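Local coordinates for protein blue-light receptor of the bluf-family (Rhodobacter sphaeroides, PDB 2BYC) that probably senses blue light through a bound flavin, as a small bacterial photoreceptor of the BLUF family, at residues 20-23 with 24-27; 31-34 with 35-38; 98-101 with 102-106; 121-124 with 125-129. All coordinates share one frame; numbering follows the deposited sequence.

Contact 1 (20-23 with 24-27); sequences VADI and VQIM. With FMN (flavin mononucleotide), chain C.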
loop_
_atom_site.group_PDB
_atom_site.type_symbol
_atom_site.label_atom_id
_atom_site.label_comp_id
_atom_site.label_asym_id
_atom_site.label_seq_id
_atom_site.Cartn_x
_atom_site.Cartn_y
_atom_site.Cartn_z
ATOM N N VAL A 20 -12.697 -8.245 -8.626
ATOM C CA VAL A 20 -13.121 -6.921 -9.048
ATOM C C VAL A 20 -14.041 -6.294 -7.998
ATOM O O VAL A 20 -13.833 -5.169 -7.620
ATOM C CB VAL A 20 -13.783 -6.936 -10.434
ATOM C CG1 VAL A 20 -12.710 -7.018 -11.519
ATOM C CG2 VAL A 20 -14.628 -8.092 -10.524
ATOM N N ALA A 21 -15.023 -7.036 -7.511
ATOM C CA ALA A 21 -16.075 -6.450 -6.666
ATOM C C ALA A 21 -15.469 -6.143 -5.333
ATOM O O ALA A 21 -15.803 -5.115 -4.701
ATOM C CB ALA A 21 -17.185 -7.400 -6.461
ATOM N N ASP A 22 -14.570 -7.017 -4.908
ATOM C CA ASP A 22 -13.949 -6.827 -3.617
ATOM C C ASP A 22 -12.981 -5.645 -3.686
ATOM O O ASP A 22 -12.964 -4.833 -2.764
ATOM C CB ASP A 22 -13.218 -8.086 -3.130
ATOM C CG ASP A 22 -14.182 -9.219 -2.759
ATOM O OD1 ASP A 22 -15.394 -8.903 -2.692
ATOM O OD2 ASP A 22 -13.737 -10.402 -2.503
ATOM N N ILE A 23 -12.136 -5.564 -4.732
ATOM C CA ILE A 23 -11.219 -4.417 -4.827
ATOM C C ILE A 23 -11.906 -3.065 -5.061
ATOM O O ILE A 23 -11.462 -2.011 -4.545
ATOM C CB ILE A 23 -10.105 -4.681 -5.852
ATOM C CG1 ILE A 23 -9.025 -5.536 -5.205
ATOM C CG2 ILE A 23 -9.504 -3.326 -6.260
ATOM C CD1 ILE A 23 -8.260 -6.538 -6.153
ATOM N N VAL A 24 -12.997 -3.051 -5.819
ATOM C CA VAL A 24 -13.797 -1.808 -5.944
ATOM C C VAL A 24 -14.300 -1.301 -4.583
ATOM O O VAL A 24 -14.207 -0.098 -4.288
ATOM C CB VAL A 24 -14.990 -2.009 -6.968
ATOM C CG1 VAL A 24 -15.981 -0.866 -6.937
ATOM C CG2 VAL A 24 -14.452 -2.124 -8.370
ATOM N N GLN A 25 -14.807 -2.193 -3.752
ATOM C CA GLN A 25 -15.273 -1.760 -2.425
ATOM C C GLN A 25 -14.100 -1.302 -1.562
ATOM O O GLN A 25 -14.215 -0.383 -0.785
ATOM C CB GLN A 25 -15.964 -2.910 -1.688
ATOM C CG GLN A 25 -17.245 -3.487 -2.351
ATOM C CD GLN A 25 -17.809 -4.855 -1.727
ATOM O OE1 GLN A 25 -18.527 -4.842 -0.687
ATOM N NE2 GLN A 25 -17.565 -5.990 -2.414
ATOM N N ILE A 26 -12.950 -1.963 -1.675
ATOM C CA ILE A 26 -11.802 -1.543 -0.907
ATOM C C ILE A 26 -11.380 -0.188 -1.354
ATOM O O ILE A 26 -10.969 0.597 -0.539
ATOM C CB ILE A 26 -10.641 -2.511 -1.023
ATOM C CG1 ILE A 26 -11.020 -3.822 -0.306
ATOM C CG2 ILE A 26 -9.403 -1.826 -0.518
ATOM C CD1 ILE A 26 -10.083 -4.952 -0.500
ATOM N N MET A 27 -11.388 0.106 -2.655
ATOM C CA MET A 27 -10.875 1.448 -3.078
ATOM C C MET A 27 -11.824 2.515 -2.746
ATOM O O MET A 27 -11.415 3.661 -2.502
ATOM C CB MET A 27 -10.546 1.489 -4.573
ATOM C CG MET A 27 -9.422 0.544 -4.995
ATOM S SD MET A 27 -7.917 0.741 -4.081
ATOM C CE MET A 27 -7.429 2.299 -4.706
HETATM N N1 FMN C . -9.622 0.742 4.085
HETATM C C2 FMN C . -9.199 2.050 4.165
HETATM O O2 FMN C . -9.960 2.926 4.641
HETATM N N3 FMN C . -7.969 2.422 3.731
HETATM C C4 FMN C . -7.193 1.459 3.189
HETATM O O4 FMN C . -6.088 1.751 2.860
HETATM C C4A FMN C . -7.602 0.125 3.096
HETATM N N5 FMN C . -6.765 -0.826 2.536
HETATM C C5A FMN C . -7.128 -2.180 2.509
HETATM C C6 FMN C . -6.284 -3.137 1.991
HETATM C C7 FMN C . -6.644 -4.489 1.887
HETATM C C7M FMN C . -5.622 -5.546 1.448
HETATM C C8 FMN C . -7.884 -4.865 2.357
HETATM C C8M FMN C . -8.336 -6.316 2.353
HETATM C C9 FMN C . -8.745 -3.912 2.898
HETATM C C9A FMN C . -8.353 -2.541 2.974
HETATM N N10 FMN C . -9.219 -1.557 3.503
HETATM C C10 FMN C . -8.812 -0.229 3.572
HETATM C "C1'" FMN C . -10.671 -1.818 3.723
HETATM C "C2'" FMN C . -10.804 -1.656 5.219
HETATM O "O2'" FMN C . -10.456 -2.932 5.675
HETATM C "C3'" FMN C . -12.186 -1.219 5.733
HETATM O "O3'" FMN C . -13.066 -2.291 5.606
HETATM C "C4'" FMN C . -12.819 -0.007 5.068
HETATM O "O4'" FMN C . -12.153 1.238 5.367
HETATM C "C5'" FMN C . -14.258 0.140 5.571
HETATM O "O5'" FMN C . -15.298 -0.306 4.698
HETATM P P FMN C . -16.747 0.215 5.147
HETATM O O1P FMN C . -17.826 -0.158 4.117
HETATM O O2P FMN C . -17.002 -0.495 6.470
HETATM O O3P FMN C . -16.518 1.700 5.288
#
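Gln-25 runs back toward the start of helix 19-37, and its amide returns to the backbone one turn earlier, where NE2 donates to Ala-21 O at 3.0 Å. The acceptor lies almost in the plane of the Gln-25 amide, yet NE2 itself stands above the Ala-21 carbonyl plane. From the opposite face of that plane the backbone Gln-25 N reaches Ala-21 O at 3.2 Å, so a single oxygen is gripped by both ends of one residue. CG beside the backbone N (chi1 -62°) sends the extended chain that way, and NE2 passes 3.6 Å from Asp-22 OD1; the carboxylate and amide planes are turned 54° apart. Asp-22 uses its other oxygen, OD2, on Asp-18 N just ahead of the helix. On another side of the helix Ile-23 and Met-27 lie side by side and point the same way, Ile-23 CG2 being 4.1 Å from Met-27 CG. Ile-26 faces the flavin, its CD1 lying 3.6 Å from FMN C8 at the dimethylated ring. The helix thus spans two surroundings: Ile-23 and Met-27 rest on Ile-97 of strand 96-98, while Gln-25 and Ile-26 touch Arg-73, a loop residue of the flavin pocket.

Contact 2 (31-34 with 35-38); sequences RVRN and LRLG. With FMN (flavin mononucleotide), chain C.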
loop_
_atom_site.group_PDB
_atom_site.type_symbol
_atom_site.label_atom_id
_atom_site.label_comp_id
_atom_site.label_asym_id
_atom_site.label_seq_id
_atom_site.Cartn_x
_atom_site.Cartn_y
_atom_site.Cartn_z
ATOM N N ARG A 31 -10.542 5.459 -0.270
ATOM C CA ARG A 31 -10.432 6.796 -0.764
ATOM C C ARG A 31 -11.084 7.797 0.247
ATOM O O ARG A 31 -10.526 8.877 0.545
ATOM C CB ARG A 31 -11.044 6.891 -2.176
ATOM C CG ARG A 31 -10.792 8.237 -2.843
ATOM C CD ARG A 31 -11.686 8.526 -4.036
ATOM N NE ARG A 31 -11.251 9.819 -4.613
ATOM C CZ ARG A 31 -11.656 10.364 -5.779
ATOM N NH1 ARG A 31 -12.566 9.771 -6.581
ATOM N NH2 ARG A 31 -11.160 11.540 -6.146
ATOM N N VAL A 32 -12.231 7.449 0.826
ATOM C CA VAL A 32 -12.837 8.391 1.746
ATOM C C VAL A 32 -12.167 8.424 3.160
ATOM O O VAL A 32 -11.791 9.538 3.703
ATOM C CB VAL A 32 -14.324 8.198 1.763
ATOM C CG1 VAL A 32 -14.988 9.158 2.808
ATOM C CG2 VAL A 32 -14.877 8.455 0.320
ATOM N N ARG A 33 -11.955 7.239 3.732
ATOM C CA ARG A 33 -11.238 7.075 5.005
ATOM C C ARG A 33 -9.847 7.666 4.969
ATOM O O ARG A 33 -9.468 8.512 5.805
ATOM C CB ARG A 33 -11.136 5.573 5.315
ATOM C CG ARG A 33 -10.516 5.164 6.633
ATOM C CD ARG A 33 -11.577 5.147 7.705
ATOM N NE ARG A 33 -12.184 3.842 8.021
ATOM C CZ ARG A 33 -13.048 3.161 7.294
ATOM N NH1 ARG A 33 -13.421 3.562 6.110
ATOM N NH2 ARG A 33 -13.507 2.027 7.748
ATOM N N ASN A 34 -9.045 7.273 3.987
ATOM C CA ASN A 34 -7.673 7.814 3.979
ATOM C C ASN A 34 -7.631 9.348 3.890
ATOM O O ASN A 34 -6.822 10.038 4.530
ATOM C CB ASN A 34 -6.829 7.181 2.859
ATOM C CG ASN A 34 -6.598 5.737 3.089
ATOM O OD1 ASN A 34 -7.060 5.180 4.058
ATOM N ND2 ASN A 34 -5.888 5.107 2.202
ATOM N N LEU A 35 -8.497 9.893 3.062
ATOM C CA LEU A 35 -8.565 11.333 2.904
ATOM C C LEU A 35 -8.814 12.039 4.279
ATOM O O LEU A 35 -8.133 13.056 4.635
ATOM C CB LEU A 35 -9.670 11.654 1.890
ATOM C CG LEU A 35 -9.404 12.769 0.883
ATOM C CD1 LEU A 35 -9.945 13.991 1.512
ATOM C CD2 LEU A 35 -7.924 12.920 0.446
ATOM N N ARG A 36 -9.728 11.478 5.053
ATOM C CA ARG A 36 -10.108 12.043 6.323
ATOM C C ARG A 36 -8.947 11.860 7.268
ATOM O O ARG A 36 -8.579 12.774 8.015
ATOM C CB ARG A 36 -11.323 11.296 6.848
ATOM C CG ARG A 36 -11.734 11.715 8.221
ATOM C CD ARG A 36 -13.141 11.335 8.492
ATOM N NE ARG A 36 -13.252 9.911 8.762
ATOM C CZ ARG A 36 -13.756 9.026 7.905
ATOM N NH1 ARG A 36 -14.178 9.427 6.709
ATOM N NH2 ARG A 36 -13.827 7.749 8.265
ATOM N N LEU A 37 -8.365 10.675 7.256
ATOM C CA LEU A 37 -7.335 10.381 8.253
ATOM C C LEU A 37 -6.002 11.054 7.967
ATOM O O LEU A 37 -5.120 11.116 8.808
ATOM C CB LEU A 37 -7.036 8.891 8.239
ATOM C CG LEU A 37 -8.038 7.988 8.900
ATOM C CD1 LEU A 37 -7.475 6.531 8.906
ATOM C CD2 LEU A 37 -8.271 8.496 10.286
ATOM N N GLY A 38 -5.839 11.513 6.762
ATOM C CA GLY A 38 -4.546 12.029 6.356
ATOM C C GLY A 38 -3.651 10.849 5.948
ATOM O O GLY A 38 -2.444 10.947 5.968
HETATM N N1 FMN C . -9.622 0.742 4.085
HETATM C C2 FMN C . -9.199 2.050 4.165
HETATM O O2 FMN C . -9.960 2.926 4.641
HETATM N N3 FMN C . -7.969 2.422 3.731
HETATM C C4 FMN C . -7.193 1.459 3.189
HETATM O O4 FMN C . -6.088 1.751 2.860
HETATM C C4A FMN C . -7.602 0.125 3.096
HETATM N N5 FMN C . -6.765 -0.826 2.536
HETATM C C5A FMN C . -7.128 -2.180 2.509
HETATM C C6 FMN C . -6.284 -3.137 1.991
HETATM C C7 FMN C . -6.644 -4.489 1.887
HETATM C C7M FMN C . -5.622 -5.546 1.448
HETATM C C8 FMN C . -7.884 -4.865 2.357
HETATM C C8M FMN C . -8.336 -6.316 2.353
HETATM C C9 FMN C . -8.745 -3.912 2.898
HETATM C C9A FMN C . -8.353 -2.541 2.974
HETATM N N10 FMN C . -9.219 -1.557 3.503
HETATM C C10 FMN C . -8.812 -0.229 3.572
HETATM C "C1'" FMN C . -10.671 -1.818 3.723
HETATM C "C2'" FMN C . -10.804 -1.656 5.219
HETATM O "O2'" FMN C . -10.456 -2.932 5.675
HETATM C "C3'" FMN C . -12.186 -1.219 5.733
HETATM O "O3'" FMN C . -13.066 -2.291 5.606
HETATM C "C4'" FMN C . -12.819 -0.007 5.068
HETATM O "O4'" FMN C . -12.153 1.238 5.367
HETATM C "C5'" FMN C . -14.258 0.140 5.571
HETATM O "O5'" FMN C . -15.298 -0.306 4.698
HETATM P P FMN C . -16.747 0.215 5.147
HETATM O O1P FMN C . -17.826 -0.158 4.117
HETATM O O2P FMN C . -17.002 -0.495 6.470
HETATM O O3P FMN C . -16.518 1.700 5.288
#
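Leu-35 sets its CB 3.2 Å from Arg-31 O, close beside the weak helical bond that its own N makes to that oxygen. Arg-36 follows with a regular backbone bond to Val-32 O, and its side chain, bent at chi3, swings back over Arg-33. Arg-33 CA lies over one face of the Arg-36 guanidinium, and Arg-36 NH2 approaches Arg-33 CD to 3.5 Å. The two guanidinium planes are only 21° apart, and Arg-33 NE and Arg-36 NH2 are like charges 4.2 Å apart. Leu-37 N hydrogen-bonds Arg-33 O at 2.8 Å, and Leu-37 CD1 runs alongside Arg-33 CG at 4.0 Å.

Near the end of helix 19-37, Arg-33 and Asn-34 line the BLUF flavin pocket, and both bind FMN. Bends at chi2 and chi3 carry the Arg-33 guanidinium to the ribityl chain, with FMN O4' over one face, although the model is too tight there for the detail to be trusted. An alanine in place of Arg-33 would probably leave Leu-37 CD1 without its methylene neighbour and open a gap beside the ribityl chain. Asn-34 meets the pyrimidine part of the flavin: OD1 accepts from FMN N3 at 2.9 Å in an almost straight bond (177°), while ND2 gives only a weak bond to FMN O4 and a stronger one to Ser-94 O.

Gly-38 leaves the helix with positive phi (82°), where a side chain would be jammed against the carbonyl oxygen of Leu-37; its N makes a weak bond of 2.9 Å to Asn-34 O, and its own carbonyl oxygen accepts from Arg-88 NH2.

Contact 3 (98-101 with 102-106); sequences VSRK and ELRAL
Arg-104 lays its guanidinium back over the first turn of helix 100-106, one face against Lys-101: Arg-104 NH2 is 3.4 Å from Lys-101 CB, and CG of the same lysine lies over that face. Arg-100 O sits at the guanidinium's edge, near its plane, 3.6 Å from Arg-104 NE. CG beside the backbone N (chi1 -83°) and a bend at chi3 lead the arginine back toward the start of the helix. Beneath it, Arg-104 N bonds Arg-100 O at 2.9 Å.

At the helix start Glu-102 crosses Val-98 at about a right angle, with OE1 3.8 Å from Val-98 CG1. A water joins the two segments, accepting from Ser-99 N at 3.0 Å and donating to Glu-102 OE1 at 2.8 Å. Ser-99 is the N-cap residue but its hydroxyl makes no capping bond; the water stands where the carboxylate of a capping box would meet the N-cap amide directly. Leu-103 N closes the first turn on Ser-99 O at 3.1 Å.

Farther out, a salt bridge from Arg-96 NH1 to OE1 positions the Glu-102 carboxylate, while Arg-100 NE is tied to Asn-46 O. Val-98, the end of strand 96-98, is fixed by backbone bonds to Leu-43 and Tyr-45, and Leu-103 packs on Leu-113 and on Leu-124 of helix 120-131.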
loop_
_atom_site.group_PDB
_atom_site.type_symbol
_atom_site.label_atom_id
_atom_site.label_comp_id
_atom_site.label_asym_id
_atom_site.label_seq_id
_atom_site.Cartn_x
_atom_site.Cartn_y
_atom_site.Cartn_z
ATOM N N VAL A 98 -2.213 -0.629 -7.574
ATOM C CA VAL A 98 -1.284 -0.994 -8.608
ATOM C C VAL A 98 -1.519 -2.506 -8.866
ATOM O O VAL A 98 -1.088 -3.341 -8.093
ATOM C CB VAL A 98 0.179 -0.743 -8.221
ATOM C CG1 VAL A 98 1.033 -1.167 -9.355
ATOM C CG2 VAL A 98 0.443 0.751 -7.993
ATOM N N SER A 99 -2.220 -2.841 -9.929
ATOM C CA SER A 99 -2.623 -4.243 -10.162
ATOM C C SER A 99 -1.578 -5.048 -10.919
ATOM O O SER A 99 -0.490 -4.614 -11.109
ATOM C CB SER A 99 -3.962 -4.279 -10.913
ATOM O OG SER A 99 -3.671 -3.740 -12.195
ATOM N N ARG A 100 -1.927 -6.279 -11.283
ATOM C CA ARG A 100 -0.967 -7.199 -11.910
ATOM C C ARG A 100 -0.287 -6.600 -13.130
ATOM O O ARG A 100 0.928 -6.532 -13.158
ATOM C CB ARG A 100 -1.679 -8.485 -12.334
ATOM C CG ARG A 100 -0.827 -9.753 -12.428
ATOM C CD ARG A 100 -1.745 -10.942 -12.716
ATOM N NE ARG A 100 -2.758 -11.017 -11.639
ATOM C CZ ARG A 100 -4.077 -10.835 -11.774
ATOM N NH1 ARG A 100 -4.638 -10.625 -12.964
ATOM N NH2 ARG A 100 -4.861 -10.905 -10.711
ATOM N N LYS A 101 -1.076 -6.188 -14.136
ATOM C CA LYS A 101 -0.531 -5.618 -15.392
ATOM C C LYS A 101 0.463 -4.508 -15.156
ATOM O O LYS A 101 1.556 -4.573 -15.650
ATOM C CB LYS A 101 -1.597 -5.091 -16.364
ATOM C CG LYS A 101 -0.932 -4.598 -17.693
ATOM C CD LYS A 101 -1.925 -4.302 -18.833
ATOM C CE LYS A 101 -1.203 -4.288 -20.190
ATOM N NZ LYS A 101 -2.096 -4.197 -21.474
ATOM N N GLU A 102 0.108 -3.476 -14.424
ATOM C CA GLU A 102 1.049 -2.370 -14.264
ATOM C C GLU A 102 2.257 -2.717 -13.417
ATOM O O GLU A 102 3.308 -2.146 -13.560
ATOM C CB GLU A 102 0.342 -1.168 -13.639
ATOM C CG GLU A 102 1.132 0.127 -13.602
ATOM C CD GLU A 102 0.357 1.246 -12.880
ATOM O OE1 GLU A 102 -0.533 0.916 -12.055
ATOM O OE2 GLU A 102 0.637 2.454 -13.111
ATOM N N LEU A 103 2.110 -3.641 -12.490
ATOM C CA LEU A 103 3.293 -4.018 -11.721
ATOM C C LEU A 103 4.230 -4.793 -12.649
ATOM O O LEU A 103 5.424 -4.680 -12.528
ATOM C CB LEU A 103 2.911 -4.911 -10.549
ATOM C CG LEU A 103 3.909 -5.417 -9.519
ATOM C CD1 LEU A 103 4.566 -4.256 -8.868
ATOM C CD2 LEU A 103 3.167 -6.258 -8.472
ATOM N N ARG A 104 3.677 -5.619 -13.547
ATOM C CA ARG A 104 4.500 -6.306 -14.579
ATOM C C ARG A 104 5.363 -5.308 -15.359
ATOM O O ARG A 104 6.571 -5.504 -15.501
ATOM C CB ARG A 104 3.622 -7.126 -15.550
ATOM C CG ARG A 104 3.233 -8.516 -15.070
ATOM C CD ARG A 104 2.263 -9.179 -16.094
ATOM N NE ARG A 104 0.843 -8.735 -16.019
ATOM C CZ ARG A 104 -0.075 -8.819 -17.013
ATOM N NH1 ARG A 104 0.261 -9.311 -18.207
ATOM N NH2 ARG A 104 -1.343 -8.404 -16.826
ATOM N N ALA A 105 4.742 -4.236 -15.852
ATOM C CA ALA A 105 5.436 -3.202 -16.599
ATOM C C ALA A 105 6.423 -2.374 -15.773
ATOM O O ALA A 105 7.446 -1.937 -16.291
ATOM C CB ALA A 105 4.428 -2.272 -17.268
ATOM N N LEU A 106 6.157 -2.164 -14.487
ATOM C CA LEU A 106 6.985 -1.245 -13.695
ATOM C C LEU A 106 8.101 -1.889 -12.902
ATOM O O LEU A 106 9.073 -1.210 -12.573
ATOM C CB LEU A 106 6.121 -0.410 -12.736
ATOM C CG LEU A 106 5.482 0.954 -13.060
ATOM C CD1 LEU A 106 4.832 1.053 -14.428
ATOM C CD2 LEU A 106 4.505 1.299 -11.943
HETATM O O HOH W 1 -2.741 -0.829 -12.058
#

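Contact 4 (121-124 with 125-129); sequences VAEL and HRTIA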
loop_
_atom_site.group_PDB
_atom_site.type_symbol
_atom_site.label_atom_id
_atom_site.label_comp_id
_atom_site.label_asym_id
_atom_site.label_seq_id
_atom_site.Cartn_x
_atom_site.Cartn_y
_atom_site.Cartn_z
ATOM N N VAL A 121 11.121 -3.692 -1.012
ATOM C CA VAL A 121 10.176 -2.613 -0.726
ATOM C C VAL A 121 10.729 -1.282 -1.250
ATOM O O VAL A 121 10.023 -0.552 -1.956
ATOM C CB VAL A 121 9.743 -2.572 0.787
ATOM C CG1 VAL A 121 8.930 -1.368 1.099
ATOM C CG2 VAL A 121 8.963 -3.805 1.117
ATOM N N ALA A 122 12.005 -1.010 -0.960
ATOM C CA ALA A 122 12.646 0.178 -1.423
ATOM C C ALA A 122 12.567 0.294 -2.934
ATOM O O ALA A 122 12.373 1.367 -3.481
ATOM C CB ALA A 122 14.081 0.123 -1.043
ATOM N N GLU A 123 12.772 -0.823 -3.601
ATOM C CA GLU A 123 12.689 -0.902 -5.061
ATOM C C GLU A 123 11.318 -0.609 -5.556
ATOM O O GLU A 123 11.176 0.170 -6.480
ATOM C CB GLU A 123 13.043 -2.309 -5.538
ATOM C CG GLU A 123 13.002 -2.471 -7.075
ATOM C CD GLU A 123 14.387 -2.364 -7.714
ATOM O OE1 GLU A 123 14.516 -2.662 -8.933
ATOM O OE2 GLU A 123 15.345 -2.005 -6.985
ATOM N N LEU A 124 10.317 -1.266 -4.962
ATOM C CA LEU A 124 8.918 -1.015 -5.298
ATOM C C LEU A 124 8.618 0.453 -5.100
ATOM O O LEU A 124 8.058 1.099 -5.980
ATOM C CB LEU A 124 7.984 -1.909 -4.470
ATOM C CG LEU A 124 7.916 -3.388 -4.936
ATOM C CD1 LEU A 124 7.267 -4.212 -3.843
ATOM C CD2 LEU A 124 7.189 -3.618 -6.314
ATOM N N HIS A 125 9.059 0.998 -3.976
ATOM C CA HIS A 125 8.785 2.410 -3.687
ATOM C C HIS A 125 9.414 3.346 -4.741
ATOM O O HIS A 125 8.828 4.308 -5.176
ATOM C CB HIS A 125 9.300 2.795 -2.293
ATOM C CG HIS A 125 8.471 2.297 -1.145
ATOM N ND1 HIS A 125 7.174 1.839 -1.273
ATOM C CD2 HIS A 125 8.761 2.225 0.168
ATOM C CE1 HIS A 125 6.714 1.497 -0.087
ATOM N NE2 HIS A 125 7.652 1.735 0.809
ATOM N N ARG A 126 10.633 3.044 -5.105
ATOM C CA ARG A 126 11.391 3.814 -6.048
ATOM C C ARG A 126 10.750 3.775 -7.426
ATOM O O ARG A 126 10.542 4.788 -8.063
ATOM C CB ARG A 126 12.797 3.203 -6.115
ATOM C CG ARG A 126 13.812 3.941 -6.947
ATOM C CD ARG A 126 15.133 3.173 -7.034
ATOM N NE ARG A 126 15.112 2.298 -8.181
ATOM C CZ ARG A 126 15.410 1.009 -8.123
ATOM N NH1 ARG A 126 15.792 0.463 -6.961
ATOM N NH2 ARG A 126 15.319 0.270 -9.233
ATOM N N THR A 127 10.439 2.600 -7.907
ATOM C CA THR A 127 9.997 2.536 -9.260
ATOM C C THR A 127 8.579 3.028 -9.393
ATOM O O THR A 127 8.223 3.688 -10.370
ATOM C CB THR A 127 10.179 1.115 -9.826
ATOM O OG1 THR A 127 9.195 0.236 -9.295
ATOM C CG2 THR A 127 11.544 0.580 -9.476
ATOM N N ILE A 128 7.727 2.672 -8.437
ATOM C CA ILE A 128 6.355 3.227 -8.410
ATOM C C ILE A 128 6.298 4.756 -8.232
ATOM O O ILE A 128 5.679 5.444 -9.059
ATOM C CB ILE A 128 5.431 2.506 -7.378
ATOM C CG1 ILE A 128 5.554 0.985 -7.656
ATOM C CG2 ILE A 128 4.030 3.057 -7.564
ATOM C CD1 ILE A 128 4.828 0.046 -6.654
ATOM N N ALA A 129 6.913 5.290 -7.187
ATOM C CA ALA A 129 7.004 6.777 -7.027
ATOM C C ALA A 129 7.425 7.461 -8.321
ATOM O O ALA A 129 6.849 8.479 -8.718
ATOM C CB ALA A 129 7.992 7.148 -5.910
#
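Glu-123 reaches one turn forward along helix 120-131 to Arg-126. Its CB lies 4.2 Å from Arg-126 NH1, a loose approach. CG, anti to the backbone N, comes 4.1 Å from Thr-127 CG2, and the bend at chi2 (98°) then turns the carboxylate onto the guanidinium. CD is about equally far from NH1 and NH2. At the tip OE2 takes a salt-bridge bond from Arg-126 NH1, modelled unusually short at 2.5 Å, while OE1 comes 3.1 Å from Arg-126 NH2. The two flat groups stand nearly perpendicular, 85° apart: OE2 is met from above the carboxylate plane but lies at the guanidinium edge. A glutamine in place of Glu-123 would probably leave the Arg-126 charge without its opposite mate, and the guanidinium freer to turn.

The backbone of Glu-123 is engaged as well, its O taking Thr-127 N at 2.9 Å and a weak bond from Thr-127 OG1. Elsewhere on the helix Val-121 CG1 makes a CH-pi contact over the His-125 ring, 3.8 Å from its centroid, and Leu-124 CB lies 4.3 Å from Ile-128 CD1.

This side of the helix lies on the sheet: Leu-124 and Ile-128 pack on Leu-44 of strand 40-45, and Ile-128 also on Ile-42. Val-121 and His-125 touch Thr-9 of strand 5-14, while the Glu-123 side chain borders Leu-110 in the preceding loop.

In the fold
From the N terminus the four contacts follow in series; none nests or crosses, and each closes just a turn or so of helix rather than a long loop. Contacts 1 and 2 both lie on helix 19-37, separated by three residues and with centres about 16 Å apart, and meet different parts of the same flavin. The chain then builds most of the sheet and helix 58-69 before contact 3 starts helix 100-106 at the end of strand 96-98. Contact 4 lies on the next helix, 120-131, and the two touch through Leu-103 CD1 and Leu-124 CD2 (3.7 Å). Contact 4 lies opposite contacts 1 and 2 across the centre of the chain, with the sheet between helices 19-37 and 120-131.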